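Local coordinates for protein fuculose-1-phosphate aldolase (Thermus thermophilus, PDB 2FK5) that belongs to the class II aldolase and adducin family, with an AraD-like alpha/beta fold in which helices pack against a mixed beta sheet, at residues S30-G35 and V57-P62; A85-H90 and E164-A169; H113-V118 and Y170-T175. One frame throughout, in Å; residues are numbered along the deposited sequence.

Interaction 2 lies nearest the middle of the chain, where strand 85-89 meets helix 162-191 through buried alanine, valine and leucine side chains. Interaction 3 uses the next turns of the same helix against the end of helix 109-114; there a buried threonine joins the leucines, and an exposed tyrosine closes the margin. The two touch: Met173 CE of interaction 3 packs on Val87 O of interaction 2. Interaction 1 is peripheral, its centre about 18 Å from that of the chain, yet Gly35, Val57 and Pro58 are buried, with Arg32 and Leu59 partly exposed; it pairs an arginine plane and a carbonyl with apolar groups. Neighbouring strands 28-32 and 85-89 join it to interaction 2.

Interaction 1: S30-G35 and V57-P62; sequences SVRTKG and VPLEGP
Arg32 lays one face of its guanidinium against Leu59, whose CD1 stands 3.4 Å above the plane and offset toward the rim. The methyl is therefore closest to one side of the group, with Leu59 CD1 3.5 Å from Arg32 NH2 and slightly farther from CZ. CG of Arg32 is anti to the backbone N (chi1 -175°) and the chain then bends at chi2 (81°), which carries the flat end across to Leu59; the two side chains meet at about a right angle. Arg32 NH1 is hydrogen-bonded to Gly36 O, so the polar end is tied to its own hairpin while one face of the group packs against the methyl. Further along the turn, Gly35 O rests 3.7 Å from Pro58 CA, and their two CA atoms are 5.9 Å apart. Topologically, the contact spans strand 36-40, which lies between strands 28-32 and 54-58 in the sheet: the loop that follows strand 28-32 meets the stretch that leads out of the edge strand 54-58. Tyr78 of helix 71-80 touches both Arg32 and Leu59, and Pro58 packs on Leu134 of a second subunit. Arginine suits this place because its rim can bond while its face accepts an apolar neighbour; leucine supplies a branched end that fits there. The contact is thus van der Waals packing of a methyl on a flat cation, while NH1 of Arg32 bonds to the carbonyl O of Gly36.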
ATOM      1  N   SER A  30     -15.494   7.933  15.530  1.00 20.94           N
ATOM      2  CA  SER A  30     -15.581   7.640  16.950  1.00 24.25           C
ATOM      3  C   SER A  30     -16.422   6.414  17.226  1.00 23.46           C
ATOM      4  O   SER A  30     -17.115   5.895  16.339  1.00 23.16           O
ATOM      5  CB  SER A  30     -16.242   8.818  17.656  1.00 23.92           C
ATOM      6  OG  SER A  30     -17.576   8.962  17.176  1.00 23.09           O
ATOM      7  N   VAL A  31     -16.364   5.965  18.480  1.00 22.65           N
ATOM      8  CA  VAL A  31     -17.164   4.841  18.933  1.00 21.80           C
ATOM      9  C   VAL A  31     -17.705   5.222  20.317  1.00 21.95           C
ATOM     10  O   VAL A  31     -17.073   5.972  21.054  1.00 20.89           O
ATOM     11  CB  VAL A  31     -16.350   3.526  19.063  1.00 27.55           C
ATOM     12  CG1 VAL A  31     -15.792   3.132  17.705  1.00 22.73           C
ATOM     13  CG2 VAL A  31     -15.230   3.695  20.081  1.00 26.06           C
ATOM     14  N   ARG A  32     -18.883   4.717  20.634  1.00 24.67           N
ATOM     15  CA  ARG A  32     -19.521   4.980  21.924  1.00 28.05           C
ATOM     16  C   ARG A  32     -18.787   4.140  22.963  1.00 30.92           C
ATOM     17  O   ARG A  32     -18.421   2.994  22.689  1.00 27.78           O
ATOM     18  CB  ARG A  32     -20.985   4.541  21.865  1.00 27.79           C
ATOM     19  CG  ARG A  32     -21.825   4.867  23.095  1.00 31.38           C
ATOM     20  CD  ARG A  32     -22.310   6.311  23.070  1.00 34.65           C
ATOM     21  NE  ARG A  32     -23.402   6.508  24.020  1.00 42.28           N
ATOM     22  CZ  ARG A  32     -23.232   6.704  25.321  1.00 40.95           C
ATOM     23  NH1 ARG A  32     -22.010   6.744  25.829  1.00 29.35           N
ATOM     24  NH2 ARG A  32     -24.286   6.824  26.119  1.00 35.42           N
ATOM     25  N   THR A  33     -18.554   4.716  24.137  1.00 33.43           N
ATOM     26  CA  THR A  33     -17.895   4.012  25.233  1.00 32.76           C
ATOM     27  C   THR A  33     -18.743   4.213  26.488  1.00 35.39           C
ATOM     28  O   THR A  33     -19.684   5.008  26.488  1.00 31.87           O
ATOM     29  CB  THR A  33     -16.505   4.577  25.521  1.00 30.81           C
ATOM     30  OG1 THR A  33     -16.615   5.974  25.830  1.00 28.87           O
ATOM     31  CG2 THR A  33     -15.583   4.378  24.314  1.00 30.47           C
ATOM     32  N   LYS A  34     -18.407   3.502  27.558  1.00 39.12           N
ATOM     33  CA  LYS A  34     -19.151   3.644  28.804  1.00 39.33           C
ATOM     34  C   LYS A  34     -19.098   5.087  29.300  1.00 36.76           C
ATOM     35  O   LYS A  34     -20.083   5.608  29.822  1.00 45.53           O
ATOM     36  CB  LYS A  34     -18.589   2.697  29.870  1.00 35.94           C
ATOM     37  CG  LYS A  34     -18.881   1.226  29.585  1.00 47.57           C
ATOM     38  CD  LYS A  34     -18.277   0.307  30.640  1.00 48.45           C
ATOM     39  N   GLY A  35     -17.954   5.739  29.114  1.00 36.09           N
ATOM     40  CA  GLY A  35     -17.803   7.116  29.559  1.00 33.44           C
ATOM     41  C   GLY A  35     -18.380   8.193  28.657  1.00 39.88           C
ATOM     42  O   GLY A  35     -18.668   9.301  29.108  1.00 42.46           O
ATOM     43  N   VAL A  57     -14.320  11.572  25.128  1.00 29.01           N
ATOM     44  CA  VAL A  57     -15.098  12.775  25.390  1.00 26.59           C
ATOM     45  C   VAL A  57     -16.383  12.385  26.113  1.00 25.14           C
ATOM     46  O   VAL A  57     -17.049  11.434  25.738  1.00 24.79           O
ATOM     47  CB  VAL A  57     -15.472  13.483  24.069  1.00 31.17           C
ATOM     48  CG1 VAL A  57     -16.154  14.814  24.358  1.00 32.32           C
ATOM     49  CG2 VAL A  57     -14.230  13.690  23.221  1.00 27.47           C
ATOM     50  N   PRO A  58     -16.749  13.121  27.170  1.00 30.58           N
ATOM     51  CA  PRO A  58     -17.980  12.769  27.883  1.00 28.30           C
ATOM     52  C   PRO A  58     -19.181  13.372  27.169  1.00 23.10           C
ATOM     53  O   PRO A  58     -19.035  14.351  26.442  1.00 29.76           O
ATOM     54  CB  PRO A  58     -17.751  13.374  29.269  1.00 31.64           C
ATOM     55  CG  PRO A  58     -17.002  14.640  28.949  1.00 29.27           C
ATOM     56  CD  PRO A  58     -16.028  14.217  27.843  1.00 28.76           C
ATOM     57  N   LEU A  59     -20.361  12.785  27.352  1.00 24.74           N
ATOM     58  CA  LEU A  59     -21.564  13.325  26.725  1.00 29.65           C
ATOM     59  C   LEU A  59     -21.962  14.600  27.460  1.00 31.60           C
ATOM     60  O   LEU A  59     -22.575  15.502  26.887  1.00 32.68           O
ATOM     61  CB  LEU A  59     -22.717  12.316  26.773  1.00 25.40           C
ATOM     62  CG  LEU A  59     -22.561  11.052  25.920  1.00 33.64           C
ATOM     63  CD1 LEU A  59     -23.871  10.273  25.901  1.00 37.06           C
ATOM     64  CD2 LEU A  59     -22.164  11.438  24.508  1.00 35.13           C
ATOM     65  N   GLU A  60     -21.606  14.666  28.739  1.00 30.71           N
ATOM     66  CA  GLU A  60     -21.906  15.838  29.556  1.00 40.48           C
ATOM     67  C   GLU A  60     -20.616  16.352  30.170  1.00 38.82           C
ATOM     68  O   GLU A  60     -19.891  15.614  30.835  1.00 39.40           O
ATOM     69  CB  GLU A  60     -22.907  15.496  30.667  1.00 38.63           C
ATOM     70  CG  GLU A  60     -24.286  15.089  30.171  1.00 43.25           C
ATOM     71  CD  GLU A  60     -24.881  16.091  29.191  1.00 48.67           C
ATOM     72  OE1 GLU A  60     -24.782  17.310  29.442  1.00 49.14           O
ATOM     73  OE2 GLU A  60     -25.456  15.655  28.173  1.00 58.13           O
ATOM     74  N   GLY A  61     -20.335  17.625  29.948  1.00 37.70           N
ATOM     75  CA  GLY A  61     -19.120  18.205  30.479  1.00 40.17           C
ATOM     76  C   GLY A  61     -18.328  18.871  29.371  1.00 45.30           C
ATOM     77  O   GLY A  61     -18.748  18.859  28.211  1.00 37.81           O
ATOM     78  N   PRO A  62     -17.170  19.461  29.699  1.00 45.58           N
ATOM     79  CA  PRO A  62     -16.320  20.141  28.717  1.00 43.06           C
ATOM     80  C   PRO A  62     -15.730  19.189  27.684  1.00 33.64           C
ATOM     81  O   PRO A  62     -15.299  18.083  28.022  1.00 39.95           O
ATOM     82  CB  PRO A  62     -15.220  20.767  29.583  1.00 43.86           C
ATOM     83  CG  PRO A  62     -15.863  20.899  30.939  1.00 48.74           C
ATOM     84  CD  PRO A  62     -16.623  19.614  31.058  1.00 48.59           C
TER

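Interaction 2: A85-H90 and E164-A169; sequences ALVHAH and EALLEA
Ala169 N donates to Ala165 O at 2.9 Å, a helical bond joining two alanines that both touch strand 85-89. One turn apart, they present small groups to the strand. CB of Ala85 packs against the helix backbone at Ala165 and Leu166, 3.4 Å from Ala165 C, with Leu166 N almost as near and Ala165 CB at 3.6 Å. Alanine suits these positions, since such small side chains permit the strand and helix axes to come within 7.1 Å, with their directions 33° apart. This is helix-on-sheet packing in an alpha/beta fold, with helix 162-191 lying over strand 85-89, which pairs with strands 28-32 and 152-157. Two residues along the strand, Val87 carries the contact onward. Its CG2, anti to the carbonyl carbon, reaches both Ala169 CB at 3.6 Å and Leu166 CD1 at 4.0 Å, while the Val87 and Leu166 side chains cross at about a right angle. With CG anti to its own N (chi1 -175°), Leu166 carries CD1 over to that valine methyl. Leu166 also touches Phe9 and Val12 of helix 3-18. On another flank of the helix, Glu168 OE1 forms a salt bridge with Arg144 NH2, and OE2 accepts from both Leu158 N and Lys159 N.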
ATOM      1  N   ALA A  85     -21.214   3.918  16.845  1.00 25.36           N
ATOM      2  CA  ALA A  85     -20.014   4.404  16.177  1.00 23.87           C
ATOM      3  C   ALA A  85     -20.427   5.407  15.108  1.00 22.39           C
ATOM      4  O   ALA A  85     -21.536   5.338  14.590  1.00 23.21           O
ATOM      5  CB  ALA A  85     -19.244   3.239  15.543  1.00 20.04           C
ATOM      6  N   LEU A  86     -19.539   6.343  14.797  1.00 22.28           N
ATOM      7  CA  LEU A  86     -19.834   7.350  13.783  1.00 24.30           C
ATOM      8  C   LEU A  86     -18.619   7.632  12.908  1.00 22.27           C
ATOM      9  O   LEU A  86     -17.504   7.766  13.409  1.00 22.47           O
ATOM     10  CB  LEU A  86     -20.280   8.654  14.448  1.00 21.72           C
ATOM     11  CG  LEU A  86     -20.803   9.770  13.530  1.00 29.22           C
ATOM     12  CD1 LEU A  86     -22.085   9.301  12.842  1.00 27.97           C
ATOM     13  CD2 LEU A  86     -21.077  11.024  14.347  1.00 34.25           C
ATOM     14  N   VAL A  87     -18.836   7.713  11.600  1.00 21.92           N
ATOM     15  CA  VAL A  87     -17.752   8.027  10.677  1.00 18.31           C
ATOM     16  C   VAL A  87     -18.154   9.245   9.868  1.00 20.17           C
ATOM     17  O   VAL A  87     -19.232   9.268   9.276  1.00 22.05           O
ATOM     18  CB  VAL A  87     -17.460   6.875   9.670  1.00 23.58           C
ATOM     19  CG1 VAL A  87     -16.536   7.380   8.559  1.00 21.77           C
ATOM     20  CG2 VAL A  87     -16.815   5.697  10.378  1.00 21.17           C
ATOM     21  N   HIS A  88     -17.299  10.261   9.874  1.00 19.35           N
ATOM     22  CA  HIS A  88     -17.539  11.460   9.094  1.00 23.32           C
ATOM     23  C   HIS A  88     -16.429  11.459   8.042  1.00 23.16           C
ATOM     24  O   HIS A  88     -15.244  11.431   8.374  1.00 22.83           O
ATOM     25  CB  HIS A  88     -17.441  12.725   9.954  1.00 24.23           C
ATOM     26  CG  HIS A  88     -17.663  13.990   9.182  1.00 27.76           C
ATOM     27  ND1 HIS A  88     -16.911  15.127   9.384  1.00 31.56           N
ATOM     28  CD2 HIS A  88     -18.535  14.288   8.190  1.00 24.51           C
ATOM     29  CE1 HIS A  88     -17.306  16.068   8.545  1.00 30.84           C
ATOM     30  NE2 HIS A  88     -18.289  15.585   7.810  1.00 29.79           N
ATOM     31  N   ALA A  89     -16.816  11.465   6.773  1.00 22.43           N
ATOM     32  CA  ALA A  89     -15.840  11.449   5.697  1.00 23.08           C
ATOM     33  C   ALA A  89     -16.256  12.426   4.613  1.00 23.79           C
ATOM     34  O   ALA A  89     -17.280  13.105   4.732  1.00 21.61           O
ATOM     35  CB  ALA A  89     -15.717  10.044   5.129  1.00 21.65           C
ATOM     36  N   HIS A  90     -15.457  12.494   3.556  1.00 24.75           N
ATOM     37  CA  HIS A  90     -15.743  13.409   2.465  1.00 26.51           C
ATOM     38  C   HIS A  90     -15.762  12.731   1.107  1.00 28.44           C
ATOM     39  O   HIS A  90     -14.907  12.982   0.255  1.00 28.12           O
ATOM     40  CB  HIS A  90     -14.734  14.557   2.481  1.00 28.45           C
ATOM     41  CG  HIS A  90     -14.795  15.373   3.729  1.00 35.37           C
ATOM     42  ND1 HIS A  90     -14.338  14.909   4.943  1.00 51.11           N
ATOM     43  CD2 HIS A  90     -15.335  16.590   3.973  1.00 43.81           C
ATOM     44  CE1 HIS A  90     -14.596  15.802   5.881  1.00 47.25           C
ATOM     45  NE2 HIS A  90     -15.201  16.831   5.319  1.00 45.88           N
ATOM     46  N   GLU A 164     -16.698  -3.481  15.869  1.00 29.71           N
ATOM     47  CA  GLU A 164     -17.610  -3.944  14.831  1.00 29.20           C
ATOM     48  C   GLU A 164     -18.541  -2.824  14.382  1.00 30.18           C
ATOM     49  O   GLU A 164     -18.915  -2.741  13.206  1.00 24.62           O
ATOM     50  CB  GLU A 164     -18.427  -5.136  15.334  1.00 33.53           C
ATOM     51  CG  GLU A 164     -17.562  -6.310  15.778  1.00 33.95           C
ATOM     52  CD  GLU A 164     -18.376  -7.541  16.132  1.00 52.71           C
ATOM     53  OE1 GLU A 164     -17.802  -8.481  16.723  1.00 61.07           O
ATOM     54  OE2 GLU A 164     -19.585  -7.573  15.814  1.00 51.17           O
ATOM     55  N   ALA A 165     -18.915  -1.962  15.321  1.00 27.19           N
ATOM     56  CA  ALA A 165     -19.785  -0.837  15.009  1.00 23.45           C
ATOM     57  C   ALA A 165     -19.018   0.120  14.112  1.00 20.60           C
ATOM     58  O   ALA A 165     -19.568   0.658  13.147  1.00 24.67           O
ATOM     59  CB  ALA A 165     -20.219  -0.127  16.295  1.00 28.48           C
ATOM     60  N   LEU A 166     -17.742   0.328  14.424  1.00 20.84           N
ATOM     61  CA  LEU A 166     -16.917   1.224  13.624  1.00 21.31           C
ATOM     62  C   LEU A 166     -16.725   0.678  12.206  1.00 21.88           C
ATOM     63  O   LEU A 166     -16.816   1.422  11.224  1.00 23.03           O
ATOM     64  CB  LEU A 166     -15.554   1.434  14.293  1.00 24.53           C
ATOM     65  CG  LEU A 166     -14.645   2.452  13.604  1.00 22.93           C
ATOM     66  CD1 LEU A 166     -15.328   3.812  13.525  1.00 21.95           C
ATOM     67  CD2 LEU A 166     -13.349   2.566  14.382  1.00 22.69           C
ATOM     68  N   LEU A 167     -16.452  -0.619  12.096  1.00 24.45           N
ATOM     69  CA  LEU A 167     -16.264  -1.234  10.784  1.00 24.75           C
ATOM     70  C   LEU A 167     -17.570  -1.194   9.999  1.00 22.42           C
ATOM     71  O   LEU A 167     -17.573  -1.079   8.771  1.00 23.22           O
ATOM     72  CB  LEU A 167     -15.785  -2.680  10.940  1.00 27.32           C
ATOM     73  CG  LEU A 167     -14.329  -2.801  11.403  1.00 33.57           C
ATOM     74  CD1 LEU A 167     -14.014  -4.243  11.766  1.00 35.98           C
ATOM     75  CD2 LEU A 167     -13.404  -2.303  10.301  1.00 37.79           C
ATOM     76  N   GLU A 168     -18.682  -1.282  10.716  1.00 22.49           N
ATOM     77  CA  GLU A 168     -19.988  -1.223  10.081  1.00 24.34           C
ATOM     78  C   GLU A 168     -20.208   0.178   9.514  1.00 24.33           C
ATOM     79  O   GLU A 168     -20.661   0.332   8.380  1.00 23.38           O
ATOM     80  CB  GLU A 168     -21.074  -1.546  11.103  1.00 27.94           C
ATOM     81  CG  GLU A 168     -22.486  -1.466  10.574  1.00 30.81           C
ATOM     82  CD  GLU A 168     -23.512  -1.593  11.685  1.00 38.38           C
ATOM     83  OE1 GLU A 168     -24.713  -1.710  11.379  1.00 42.98           O
ATOM     84  OE2 GLU A 168     -23.115  -1.565  12.866  1.00 37.97           O
ATOM     85  N   ALA A 169     -19.892   1.198  10.311  1.00 20.69           N
ATOM     86  CA  ALA A 169     -20.039   2.600   9.891  1.00 22.54           C
ATOM     87  C   ALA A 169     -19.158   2.876   8.672  1.00 27.65           C
ATOM     88  O   ALA A 169     -19.580   3.512   7.704  1.00 19.85           O
ATOM     89  CB  ALA A 169     -19.646   3.523  11.039  1.00 21.56           C
TER

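Interaction 3: H113-V118 and Y170-T175; sequences HYLKEV and YGLMTT
Leu172 pushes its CD2 methyl against Tyr114, touching CB at 3.5 Å. The two side chains cross at about a right angle, and the methyl approaches the aromatic ring obliquely. Tyrosine suits this rim: its CB and ring carbon CG pack on Leu172 while the residue as a whole stays accessible. CG of Leu172 lies anti to the carbonyl carbon (chi1 -71°), which brings the branch off the helix toward the other segment. The same CD2 also packs on Leu115 CD2, 4.0 Å away, as the two leucines slide past each other in opposite directions; the length and branching of leucine carry the methyl from the helix as far as both neighbours. The contact joins the long helix 162-191, which lies over the sheet of this alpha/beta fold, to the end of helix 109-114, where the chain turns toward strand 118-121. There Lys116 takes a positive phi of 71°, and a weak bond from Glu117 N to Leu115 O closes a gamma turn around it. Met173, next along, points away from the contact and packs on Ala153 and Ala155 of strand 152-157. Thr174 then turns its hydroxyl back on its own helix: OG1 donates to Gly171 O at 2.9 Å, tilted 33° from the carbonyl plane. Thr175 N donates to that oxygen from the same face, so one carbonyl is gripped twice. Thr174 OG1 also makes a weak hydrogen bond to Ser23 OG of a neighbouring subunit. Thr175 ends the segment with its methyl toward Leu115, CG2 lying 3.8 Å from CD1; with CG2 anti to the backbone N, threonine gives this buried side an apolar branch.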
ATOM      1  N   HIS A 113     -30.084  -1.593   0.030  1.00 30.79           N
ATOM      2  CA  HIS A 113     -30.225  -2.401   1.230  1.00 36.66           C
ATOM      3  C   HIS A 113     -29.659  -1.771   2.498  1.00 34.60           C
ATOM      4  O   HIS A 113     -30.338  -1.730   3.525  1.00 35.28           O
ATOM      5  CB  HIS A 113     -29.588  -3.775   1.020  1.00 35.74           C
ATOM      6  CG  HIS A 113     -29.666  -4.660   2.224  1.00 47.78           C
ATOM      7  ND1 HIS A 113     -28.667  -4.715   3.174  1.00 50.56           N
ATOM      8  CD2 HIS A 113     -30.643  -5.490   2.657  1.00 45.94           C
ATOM      9  CE1 HIS A 113     -29.027  -5.541   4.140  1.00 54.68           C
ATOM     10  NE2 HIS A 113     -30.222  -6.025   3.850  1.00 48.79           N
ATOM     11  N   TYR A 114     -28.427  -1.275   2.427  1.00 32.36           N
ATOM     12  CA  TYR A 114     -27.773  -0.681   3.591  1.00 33.69           C
ATOM     13  C   TYR A 114     -28.113   0.776   3.880  1.00 30.85           C
ATOM     14  O   TYR A 114     -28.180   1.180   5.038  1.00 34.86           O
ATOM     15  CB  TYR A 114     -26.253  -0.796   3.462  1.00 31.14           C
ATOM     16  CG  TYR A 114     -25.711  -2.192   3.645  1.00 41.00           C
ATOM     17  CD1 TYR A 114     -25.966  -2.916   4.811  1.00 43.99           C
ATOM     18  CD2 TYR A 114     -24.927  -2.789   2.659  1.00 46.83           C
ATOM     19  CE1 TYR A 114     -25.452  -4.201   4.989  1.00 48.82           C
ATOM     20  CE2 TYR A 114     -24.407  -4.070   2.828  1.00 51.17           C
ATOM     21  CZ  TYR A 114     -24.673  -4.770   3.992  1.00 51.66           C
ATOM     22  OH  TYR A 114     -24.164  -6.038   4.154  1.00 60.25           O
ATOM     23  N   LEU A 115     -28.317   1.564   2.833  1.00 31.86           N
ATOM     24  CA  LEU A 115     -28.598   2.983   3.011  1.00 27.37           C
ATOM     25  C   LEU A 115     -30.057   3.347   2.853  1.00 32.81           C
ATOM     26  O   LEU A 115     -30.567   4.198   3.590  1.00 36.55           O
ATOM     27  CB  LEU A 115     -27.768   3.802   2.023  1.00 24.30           C
ATOM     28  CG  LEU A 115     -26.259   3.578   2.149  1.00 28.80           C
ATOM     29  CD1 LEU A 115     -25.522   4.243   1.008  1.00 28.31           C
ATOM     30  CD2 LEU A 115     -25.789   4.129   3.482  1.00 30.24           C
ATOM     31  N   LYS A 116     -30.717   2.706   1.890  1.00 30.23           N
ATOM     32  CA  LYS A 116     -32.124   2.962   1.600  1.00 32.25           C
ATOM     33  C   LYS A 116     -32.261   4.338   0.948  1.00 32.08           C
ATOM     34  O   LYS A 116     -32.477   4.454  -0.257  1.00 34.22           O
ATOM     35  CB  LYS A 116     -32.949   2.894   2.891  1.00 37.14           C
ATOM     36  CG  LYS A 116     -32.972   1.505   3.518  1.00 40.17           C
ATOM     37  CD  LYS A 116     -33.709   1.491   4.847  1.00 51.43           C
ATOM     38  CE  LYS A 116     -33.657   0.109   5.481  1.00 58.72           C
ATOM     39  NZ  LYS A 116     -34.343   0.042   6.801  1.00 64.13           N
ATOM     40  N   GLU A 117     -32.131   5.380   1.757  1.00 29.74           N
ATOM     41  CA  GLU A 117     -32.223   6.739   1.260  1.00 34.86           C
ATOM     42  C   GLU A 117     -31.298   7.596   2.118  1.00 29.44           C
ATOM     43  O   GLU A 117     -31.275   7.462   3.336  1.00 35.93           O
ATOM     44  CB  GLU A 117     -33.663   7.234   1.371  1.00 36.60           C
ATOM     45  CG  GLU A 117     -33.908   8.576   0.721  1.00 46.99           C
ATOM     46  CD  GLU A 117     -35.350   9.029   0.876  1.00 56.53           C
ATOM     47  OE1 GLU A 117     -35.705   9.526   1.967  1.00 51.99           O
ATOM     48  OE2 GLU A 117     -36.120   8.877  -0.096  1.00 60.00           O
ATOM     49  N   VAL A 118     -30.521   8.464   1.485  1.00 28.16           N
ATOM     50  CA  VAL A 118     -29.607   9.324   2.229  1.00 25.97           C
ATOM     51  C   VAL A 118     -30.049  10.774   2.131  1.00 26.11           C
ATOM     52  O   VAL A 118     -29.904  11.410   1.084  1.00 28.38           O
ATOM     53  CB  VAL A 118     -28.160   9.220   1.687  1.00 29.35           C
ATOM     54  CG1 VAL A 118     -27.212  10.115   2.521  1.00 21.06           C
ATOM     55  CG2 VAL A 118     -27.703   7.776   1.723  1.00 27.14           C
ATOM     56  N   TYR A 170     -17.919   2.401   8.741  1.00 22.47           N
ATOM     57  CA  TYR A 170     -16.968   2.554   7.653  1.00 21.85           C
ATOM     58  C   TYR A 170     -17.545   1.939   6.381  1.00 22.08           C
ATOM     59  O   TYR A 170     -17.457   2.533   5.306  1.00 21.03           O
ATOM     60  CB  TYR A 170     -15.641   1.865   8.013  1.00 21.81           C
ATOM     61  CG  TYR A 170     -14.837   1.442   6.803  1.00 24.02           C
ATOM     62  CD1 TYR A 170     -14.902   0.132   6.319  1.00 25.33           C
ATOM     63  CD2 TYR A 170     -14.070   2.369   6.095  1.00 19.54           C
ATOM     64  CE1 TYR A 170     -14.226  -0.242   5.154  1.00 28.00           C
ATOM     65  CE2 TYR A 170     -13.396   2.004   4.921  1.00 23.21           C
ATOM     66  CZ  TYR A 170     -13.483   0.697   4.459  1.00 30.75           C
ATOM     67  OH  TYR A 170     -12.864   0.348   3.280  1.00 36.07           O
ATOM     68  N   GLY A 171     -18.129   0.747   6.516  1.00 20.67           N
ATOM     69  CA  GLY A 171     -18.720   0.053   5.381  1.00 22.71           C
ATOM     70  C   GLY A 171     -19.851   0.835   4.745  1.00 24.22           C
ATOM     71  O   GLY A 171     -20.004   0.856   3.516  1.00 21.75           O
ATOM     72  N   LEU A 172     -20.656   1.489   5.573  1.00 23.37           N
ATOM     73  CA  LEU A 172     -21.763   2.280   5.052  1.00 20.55           C
ATOM     74  C   LEU A 172     -21.224   3.488   4.314  1.00 24.16           C
ATOM     75  O   LEU A 172     -21.802   3.919   3.322  1.00 20.82           O
ATOM     76  CB  LEU A 172     -22.679   2.760   6.183  1.00 21.95           C
ATOM     77  CG  LEU A 172     -23.532   1.675   6.843  1.00 32.64           C
ATOM     78  CD1 LEU A 172     -24.279   2.259   8.028  1.00 33.14           C
ATOM     79  CD2 LEU A 172     -24.503   1.104   5.823  1.00 31.96           C
ATOM     80  N   MET A 173     -20.119   4.040   4.806  1.00 20.85           N
ATOM     81  CA  MET A 173     -19.529   5.208   4.163  1.00 16.85           C
ATOM     82  C   MET A 173     -19.009   4.831   2.775  1.00 21.02           C
ATOM     83  O   MET A 173     -19.215   5.575   1.813  1.00 22.51           O
ATOM     84  CB  MET A 173     -18.400   5.778   5.019  1.00 16.61           C
ATOM     85  CG  MET A 173     -17.791   7.078   4.481  1.00 17.96           C
ATOM     86  SD  MET A 173     -18.998   8.430   4.322  1.00 21.76           S
ATOM     87  CE  MET A 173     -19.326   8.786   6.051  1.00 21.21           C
ATOM     88  N   THR A 174     -18.352   3.675   2.662  1.00 21.09           N
ATOM     89  CA  THR A 174     -17.832   3.252   1.362  1.00 19.36           C
ATOM     90  C   THR A 174     -18.979   2.914   0.429  1.00 21.27           C
ATOM     91  O   THR A 174     -18.907   3.193  -0.769  1.00 22.90           O
ATOM     92  CB  THR A 174     -16.859   2.033   1.462  1.00 20.42           C
ATOM     93  OG1 THR A 174     -17.529   0.903   2.023  1.00 27.13           O
ATOM     94  CG2 THR A 174     -15.666   2.382   2.329  1.00 23.49           C
ATOM     95  N   THR A 175     -20.041   2.324   0.976  1.00 20.56           N
ATOM     96  CA  THR A 175     -21.220   1.981   0.183  1.00 21.65           C
ATOM     97  C   THR A 175     -21.846   3.267  -0.362  1.00 22.64           C
ATOM     98  O   THR A 175     -22.311   3.304  -1.506  1.00 21.88           O
ATOM     99  CB  THR A 175     -22.262   1.229   1.034  1.00 22.37           C
ATOM    100  OG1 THR A 175     -21.755  -0.069   1.359  1.00 25.77           O
ATOM    101  CG2 THR A 175     -23.578   1.085   0.280  1.00 26.16           C
TER